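Local coordinates for protein virC2 (Agrobacterium tumefaciens, PDB 2RH3), which enhances T-DNA transfer and virulence, probably by binding DNA through the C-terminal ribbon-helix-helix region that this chain contains, at residues L35-A38 with L39-E43; L81-A84 with A85-F89; L94-A97 with R98-G101. All blocks are in the same frame, centred on the assembly; numbering follows the deposited sequence.

Contact 1 of 3, residues L35-A38 with L39-E43; sequences LRRA and LGDFE
L39 N donates to L35 O at 2.7 Å with an N-H...O angle of 159°, the shortest backbone bond here and the first of four successive i to i+4 bonds along the helix. D41 N reaches R37 O at 2.9 Å in a straighter bond of 167°. G40 N binds R36 O at 3.2 Å. A38 O takes the last of the four, from F42 N.

The side chains of this turn divide into a charged margin and an apolar inner side. At the margin, R37 and D41 form a salt bridge in which R37 NE lies 3.4 Å from D41 OD1. The guanidinium and carboxylate planes are nearly perpendicular and no N-H points at the oxygen, so the attraction is one of charge without a directed bond. The bend of R37 at chi2 (67°) shapes its chain so that NE crosses obliquely past the D41 carboxylate, and F112 of helix 97-118 touches the same side chain. On the inner side the isobutyl ends of L35 and L39 meet one turn apart. The very short approach of L35 CG to L39 CD1 is doubtful, because L35 has two conformers. L109 and A108 of helix 97-118 pack on L35 and L39 respectively, while F42 directs its ring onto L104. This amphipathic stretch of helix 27-47, apolar toward helix 97-118 and the strand 71-76 ribbon and charged at its margin, is characteristic of a helix in the ribbon-helix-helix fold.

Contact 2 of 3, residues L81-A84 with A85-F89; sequences LIEA and ARNHF
The guanidinium of R86 receives I82 at its edge, near its own plane: the CG2 methyl lies 4.1 Å from R86 NH1, and the two side chains pass at a slant. F100 of helix 97-118 makes a cation-pi contact with the same group, so the arginine spans I82 of its own helix and an aromatic of the next. E83 and N87 likewise stand one turn apart; the carboxylate and the amide are turned 54° against each other and do not stack, and their nearest approach is the aliphatic E83 CG to N87 OD1, 4.0 Å. Further along, H88 CD2 stands 3.7 Å above the plane of the F89 ring, over its centre, while F89 CZ lies at the edge of the imidazole. F51 meets the H88 ring, with the planes close to perpendicular.

All of this sits on helix 79-89 of the ribbon-helix-helix fold, whose apolar side, I82, A85 and F89, is packed against helix 97-118. I82 reaches L104 there, and A85 also touches L46 of helix 27-47.

The backbone is regular at first: R86 N binds I82 O at 2.8 Å with an angle of 170°, and N87 N binds E83 O. With CG of N87 beside its backbone N (chi1 -74°), the amide folds back over that carbonyl, and N87 CG comes within 3.2 Å of E83 O. The bond from H88 N to A84 O is weak, 3.5 Å long. H88 N also donates to A85 O, 3.1 Å away, and A85 O takes a second donor, F89 N, at 2.8 Å.

Contact 3 of 3, residues L94-A97 with R98-G101; sequences LETA and RAFG
T96 is the N-cap of helix 97-118: its OG1 accepts from A99 N at 3.1 Å with an angle of 161°, so an amide of the first turn gains the acceptor that no preceding turn can supply. Placing OG1 between the backbone N and the carbonyl carbon (chi1 65°) aims it into that turn. The tight part is the first turn of the backbone. T96 O accepts from F100 N at 2.9 Å and 166°, while A97 O accepts from G101 N, also at 2.9 Å. F100 CB rests 3.5 Å from T96 O, and its ring is buried against A85 and F89 of helix 79-89.

In contrast to buried F100 and G101, the R98 side is looser and faces solvent. R98 comes near T96 through its CB, 4.0 Å from T96 OG1. E95 and R98 carry opposite charges, but E95 OE1 and R98 NH2 remain 6.3 Å apart, too far for direct charge contact. Before the helix, E95 N donates to D90 OD1, and the bend of the E95 chain at chi2 carries OE1 to within 3.3 Å of A99 CB.

In the fold
Contact 1 lies deepest, its centre about 8 Å from that of the chain, against about 15 Å for contact 2 and 14 Å for contact 3; four of its eight touching residues are buried, but only two in each of the others, which lie nearer the surface. Helix 97-118 ties them together: its residues touch contacts 1 and 2, and contact 3 is its N-terminus. Contacts 2 and 3 join directly, R86 NH2 lying 3.7 Å from A97 CA. Contacts 1 and 2 meet more sparsely, with F42 CZ 4.2 Å from F89 CZ, while contacts 1 and 3 do not touch. The chemistry follows position: mid-helix turns with a marginal ion pair, aromatic and cation-pi packing, and side-chain capping of one amide at the helix start.

Contact 1 of 3, residues L35-A38 with L39-E43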
loop_
_atom_site.group_PDB
_atom_site.type_symbol
_atom_site.label_atom_id
_atom_site.label_comp_id
_atom_site.label_asym_id
_atom_site.label_seq_id
_atom_site.Cartn_x
_atom_site.Cartn_y
_atom_site.Cartn_z
ATOM N N LEU A 35 1.849 -5.905 -2.770
ATOM C CA LEU A 35 2.391 -5.127 -1.645
ATOM C C LEU A 35 3.882 -5.394 -1.425
ATOM O O LEU A 35 4.633 -4.476 -1.054
ATOM C CB LEU A 35 1.588 -5.400 -0.365
ATOM C CG LEU A 35 1.799 -4.459 0.827
ATOM C CD1 LEU A 35 1.690 -3.005 0.405
ATOM C CD2 LEU A 35 0.811 -4.774 1.943
ATOM N N ARG A 36 4.309 -6.632 -1.643
ATOM C CA ARG A 36 5.720 -7.007 -1.476
ATOM C C ARG A 36 6.604 -6.130 -2.370
ATOM O O ARG A 36 7.627 -5.578 -1.920
ATOM C CB ARG A 36 5.908 -8.495 -1.795
ATOM C CG ARG A 36 7.329 -9.004 -1.613
ATOM C CD ARG A 36 7.431 -10.508 -1.826
ATOM N NE ARG A 36 6.809 -11.261 -0.741
ATOM C CZ ARG A 36 5.781 -12.089 -0.895
ATOM N NH1 ARG A 36 5.258 -12.289 -2.098
ATOM N NH2 ARG A 36 5.286 -12.728 0.158
ATOM N N ARG A 37 6.194 -5.997 -3.631
ATOM C CA ARG A 37 6.913 -5.199 -4.601
ATOM C C ARG A 37 6.740 -3.710 -4.291
ATOM O O ARG A 37 7.716 -2.958 -4.305
ATOM C CB ARG A 37 6.417 -5.499 -6.021
ATOM C CG ARG A 37 7.036 -4.627 -7.101
ATOM C CD ARG A 37 8.505 -4.908 -7.280
ATOM N NE ARG A 37 9.074 -4.096 -8.351
ATOM C CZ ARG A 37 10.181 -4.397 -9.031
ATOM N NH1 ARG A 37 10.871 -5.502 -8.760
ATOM N NH2 ARG A 37 10.605 -3.586 -9.996
ATOM N N ALA A 38 5.502 -3.301 -4.027
ATOM C CA ALA A 38 5.179 -1.905 -3.714
ATOM C C ALA A 38 5.975 -1.397 -2.492
ATOM O O ALA A 38 6.504 -0.290 -2.514
ATOM C CB ALA A 38 3.690 -1.731 -3.512
ATOM N N LEU A 39 6.083 -2.220 -1.455
ATOM C CA LEU A 39 6.818 -1.797 -0.255
ATOM C C LEU A 39 8.316 -1.739 -0.506
ATOM O O LEU A 39 9.021 -0.920 0.094
ATOM C CB LEU A 39 6.492 -2.680 0.958
ATOM C CG LEU A 39 5.051 -2.591 1.472
ATOM C CD1 LEU A 39 4.681 -3.849 2.253
ATOM C CD2 LEU A 39 4.813 -1.323 2.310
ATOM N N GLY A 40 8.802 -2.602 -1.398
ATOM C CA GLY A 40 10.198 -2.565 -1.816
ATOM C C GLY A 40 10.520 -1.273 -2.547
ATOM O O GLY A 40 11.512 -0.608 -2.236
ATOM N N ASP A 41 9.664 -0.912 -3.507
ATOM C CA ASP A 41 9.791 0.337 -4.262
ATOM C C ASP A 41 9.710 1.537 -3.313
ATOM O O ASP A 41 10.498 2.483 -3.428
ATOM C CB ASP A 41 8.682 0.455 -5.331
ATOM C CG ASP A 41 8.754 -0.635 -6.414
ATOM O OD1 ASP A 41 9.821 -1.254 -6.604
ATOM O OD2 ASP A 41 7.718 -0.869 -7.088
ATOM N N PHE A 42 8.778 1.465 -2.363
ATOM C CA PHE A 42 8.468 2.582 -1.453
ATOM C C PHE A 42 9.598 2.869 -0.474
ATOM O O PHE A 42 9.847 4.030 -0.154
ATOM C CB PHE A 42 7.163 2.332 -0.694
ATOM C CG PHE A 42 6.442 3.592 -0.285
ATOM C CD1 PHE A 42 5.927 4.458 -1.249
ATOM C CD2 PHE A 42 6.267 3.902 1.058
ATOM C CE1 PHE A 42 5.247 5.626 -0.880
ATOM C CE2 PHE A 42 5.598 5.064 1.444
ATOM C CZ PHE A 42 5.081 5.927 0.467
ATOM N N GLU A 43 10.271 1.809 -0.018
ATOM C CA GLU A 43 11.432 1.917 0.887
ATOM C C GLU A 43 12.487 2.848 0.326
ATOM O O GLU A 43 13.073 3.660 1.063
ATOM C CB GLU A 43 12.086 0.551 1.087
ATOM C CG GLU A 43 11.631 -0.233 2.289
ATOM C CD GLU A 43 12.477 -1.478 2.497
ATOM O OE1 GLU A 43 12.549 -2.319 1.572
ATOM O OE2 GLU A 43 13.072 -1.618 3.584
#

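Contact 2 of 3, residues L81-A84 with A85-F89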
loop_
_atom_site.group_PDB
_atom_site.type_symbol
_atom_site.label_atom_id
_atom_site.label_comp_id
_atom_site.label_asym_id
_atom_site.label_seq_id
_atom_site.Cartn_x
_atom_site.Cartn_y
_atom_site.Cartn_z
ATOM N N LEU A 81 14.216 4.654 8.105
ATOM C CA LEU A 81 13.165 4.850 7.101
ATOM C C LEU A 81 11.775 4.950 7.729
ATOM O O LEU A 81 10.937 5.741 7.279
ATOM C CB LEU A 81 13.198 3.725 6.053
ATOM C CG LEU A 81 14.530 3.435 5.342
ATOM C CD1 LEU A 81 14.338 2.407 4.238
ATOM C CD2 LEU A 81 15.180 4.696 4.783
ATOM N N ILE A 82 11.533 4.143 8.762
ATOM C CA ILE A 82 10.264 4.185 9.493
ATOM C C ILE A 82 10.115 5.492 10.265
ATOM O O ILE A 82 9.015 6.038 10.356
ATOM C CB ILE A 82 10.053 2.935 10.396
ATOM C CG1 ILE A 82 9.744 1.718 9.528
ATOM C CG2 ILE A 82 8.922 3.143 11.418
ATOM C CD1 ILE A 82 8.705 1.972 8.396
ATOM N N GLU A 83 11.227 6.004 10.792
ATOM C CA GLU A 83 11.224 7.339 11.374
ATOM C C GLU A 83 10.771 8.374 10.343
ATOM O O GLU A 83 9.902 9.197 10.633
ATOM C CB GLU A 83 12.595 7.707 11.960
ATOM C CG GLU A 83 12.652 9.125 12.533
ATOM C CD GLU A 83 13.597 9.268 13.715
ATOM O OE1 GLU A 83 14.615 8.542 13.781
ATOM O OE2 GLU A 83 13.319 10.123 14.584
ATOM N N ALA A 84 11.350 8.316 9.142
ATOM C CA ALA A 84 10.962 9.210 8.055
ATOM C C ALA A 84 9.474 9.062 7.697
ATOM O O ALA A 84 8.768 10.061 7.547
ATOM C CB ALA A 84 11.852 8.980 6.832
ATOM N N ALA A 85 9.010 7.815 7.582
ATOM C CA ALA A 85 7.590 7.515 7.341
ATOM C C ALA A 85 6.674 8.089 8.429
ATOM O O ALA A 85 5.699 8.773 8.124
ATOM C CB ALA A 85 7.376 6.003 7.221
ATOM N N ARG A 86 6.992 7.802 9.691
ATOM C CA ARG A 86 6.213 8.296 10.835
ATOM C C ARG A 86 6.145 9.817 10.914
ATOM O O ARG A 86 5.101 10.381 11.233
ATOM C CB ARG A 86 6.742 7.723 12.154
ATOM C CG ARG A 86 6.084 6.409 12.531
ATOM C CD ARG A 86 6.193 6.126 14.011
ATOM N NE ARG A 86 4.999 5.431 14.506
ATOM C CZ ARG A 86 4.814 4.113 14.480
ATOM N NH1 ARG A 86 5.742 3.305 13.979
ATOM N NH2 ARG A 86 3.689 3.599 14.962
ATOM N N ASN A 87 7.258 10.485 10.619
ATOM C CA ASN A 87 7.290 11.947 10.615
ATOM C C ASN A 87 6.236 12.535 9.679
ATOM O O ASN A 87 5.692 13.610 9.936
ATOM C CB ASN A 87 8.670 12.456 10.195
ATOM C CG ASN A 87 9.726 12.286 11.271
ATOM O OD1 ASN A 87 10.924 12.361 10.978
ATOM N ND2 ASN A 87 9.302 12.092 12.515
ATOM N N HIS A 88 5.956 11.813 8.597
ATOM C CA HIS A 88 5.043 12.270 7.565
ATOM C C HIS A 88 3.611 11.791 7.752
ATOM O O HIS A 88 2.676 12.587 7.671
ATOM C CB HIS A 88 5.559 11.836 6.190
ATOM C CG HIS A 88 4.641 12.187 5.065
ATOM N ND1 HIS A 88 4.443 13.484 4.646
ATOM C CD2 HIS A 88 3.882 11.409 4.260
ATOM C CE1 HIS A 88 3.595 13.490 3.633
ATOM N NE2 HIS A 88 3.236 12.243 3.382
ATOM N N PHE A 89 3.447 10.496 8.002
ATOM C CA PHE A 89 2.126 9.886 8.143
ATOM C C PHE A 89 1.535 10.041 9.539
ATOM O O PHE A 89 0.331 9.884 9.712
ATOM C CB PHE A 89 2.163 8.409 7.753
ATOM C CG PHE A 89 2.411 8.181 6.279
ATOM C CD1 PHE A 89 1.459 8.556 5.334
ATOM C CD2 PHE A 89 3.599 7.614 5.846
ATOM C CE1 PHE A 89 1.697 8.354 3.967
ATOM C CE2 PHE A 89 3.846 7.407 4.491
ATOM C CZ PHE A 89 2.903 7.784 3.555
#

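Contact 3 of 3, residues L94-A97 with R98-G101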
loop_
_atom_site.group_PDB
_atom_site.type_symbol
_atom_site.label_atom_id
_atom_site.label_comp_id
_atom_site.label_asym_id
_atom_site.label_seq_id
_atom_site.Cartn_x
_atom_site.Cartn_y
_atom_site.Cartn_z
ATOM N N LEU A 94 0.443 10.838 17.196
ATOM C CA LEU A 94 -0.808 10.411 17.834
ATOM C C LEU A 94 -1.463 9.165 17.220
ATOM O O LEU A 94 -2.397 8.613 17.792
ATOM C CB LEU A 94 -1.815 11.562 17.809
ATOM C CG LEU A 94 -1.379 12.910 18.379
ATOM C CD1 LEU A 94 -2.443 13.963 18.142
ATOM C CD2 LEU A 94 -1.057 12.791 19.865
ATOM N N GLU A 95 -0.977 8.715 16.065
ATOM C CA GLU A 95 -1.586 7.560 15.401
ATOM C C GLU A 95 -1.136 6.266 16.082
ATOM O O GLU A 95 0.032 6.137 16.478
ATOM C CB GLU A 95 -1.219 7.508 13.901
ATOM C CG GLU A 95 -1.718 8.690 13.057
ATOM C CD GLU A 95 -3.234 8.703 12.843
ATOM O OE1 GLU A 95 -3.888 7.651 12.999
ATOM O OE2 GLU A 95 -3.775 9.781 12.512
ATOM N N THR A 96 -2.056 5.316 16.217
ATOM C CA THR A 96 -1.703 3.967 16.658
ATOM C C THR A 96 -0.812 3.277 15.614
ATOM O O THR A 96 -0.801 3.674 14.445
ATOM C CB THR A 96 -2.949 3.084 16.892
ATOM O OG1 THR A 96 -3.631 2.861 15.650
ATOM C CG2 THR A 96 -3.905 3.713 17.905
ATOM N N ALA A 97 -0.074 2.254 16.050
ATOM C CA ALA A 97 0.712 1.410 15.137
ATOM C C ALA A 97 -0.126 0.874 13.976
ATOM O O ALA A 97 0.327 0.889 12.823
ATOM C CB ALA A 97 1.356 0.258 15.898
ATOM N N ARG A 98 -1.334 0.391 14.281
ATOM C CA ARG A 98 -2.233 -0.170 13.260
ATOM C C ARG A 98 -2.638 0.890 12.237
ATOM O O ARG A 98 -2.601 0.637 11.033
ATOM C CB ARG A 98 -3.489 -0.790 13.905
ATOM C CG ARG A 98 -4.467 -1.397 12.898
ATOM C CD ARG A 98 -5.937 -1.340 13.348
ATOM N NE ARG A 98 -6.430 0.023 13.590
ATOM C CZ ARG A 98 -6.581 0.974 12.663
ATOM N NH1 ARG A 98 -6.261 0.758 11.385
ATOM N NH2 ARG A 98 -7.047 2.164 13.026
ATOM N N ALA A 99 -3.009 2.075 12.716
ATOM C CA ALA A 99 -3.395 3.174 11.835
ATOM C C ALA A 99 -2.221 3.624 10.964
ATOM O O ALA A 99 -2.395 3.879 9.770
ATOM C CB ALA A 99 -3.951 4.348 12.630
ATOM N N PHE A 100 -1.027 3.697 11.557
ATOM C CA PHE A 100 0.180 4.022 10.797
ATOM C C PHE A 100 0.462 2.994 9.697
ATOM O O PHE A 100 0.740 3.366 8.546
ATOM C CB PHE A 100 1.404 4.206 11.725
ATOM C CG PHE A 100 2.715 4.259 10.985
ATOM C CD1 PHE A 100 3.609 3.194 11.055
ATOM C CD2 PHE A 100 3.036 5.353 10.181
ATOM C CE1 PHE A 100 4.816 3.223 10.347
ATOM C CE2 PHE A 100 4.244 5.395 9.470
ATOM C CZ PHE A 100 5.134 4.328 9.554
ATOM N N GLY A 101 0.372 1.708 10.041
ATOM C CA GLY A 101 0.597 0.619 9.070
ATOM C C GLY A 101 -0.392 0.607 7.919
ATOM O O GLY A 101 -0.040 0.286 6.779
#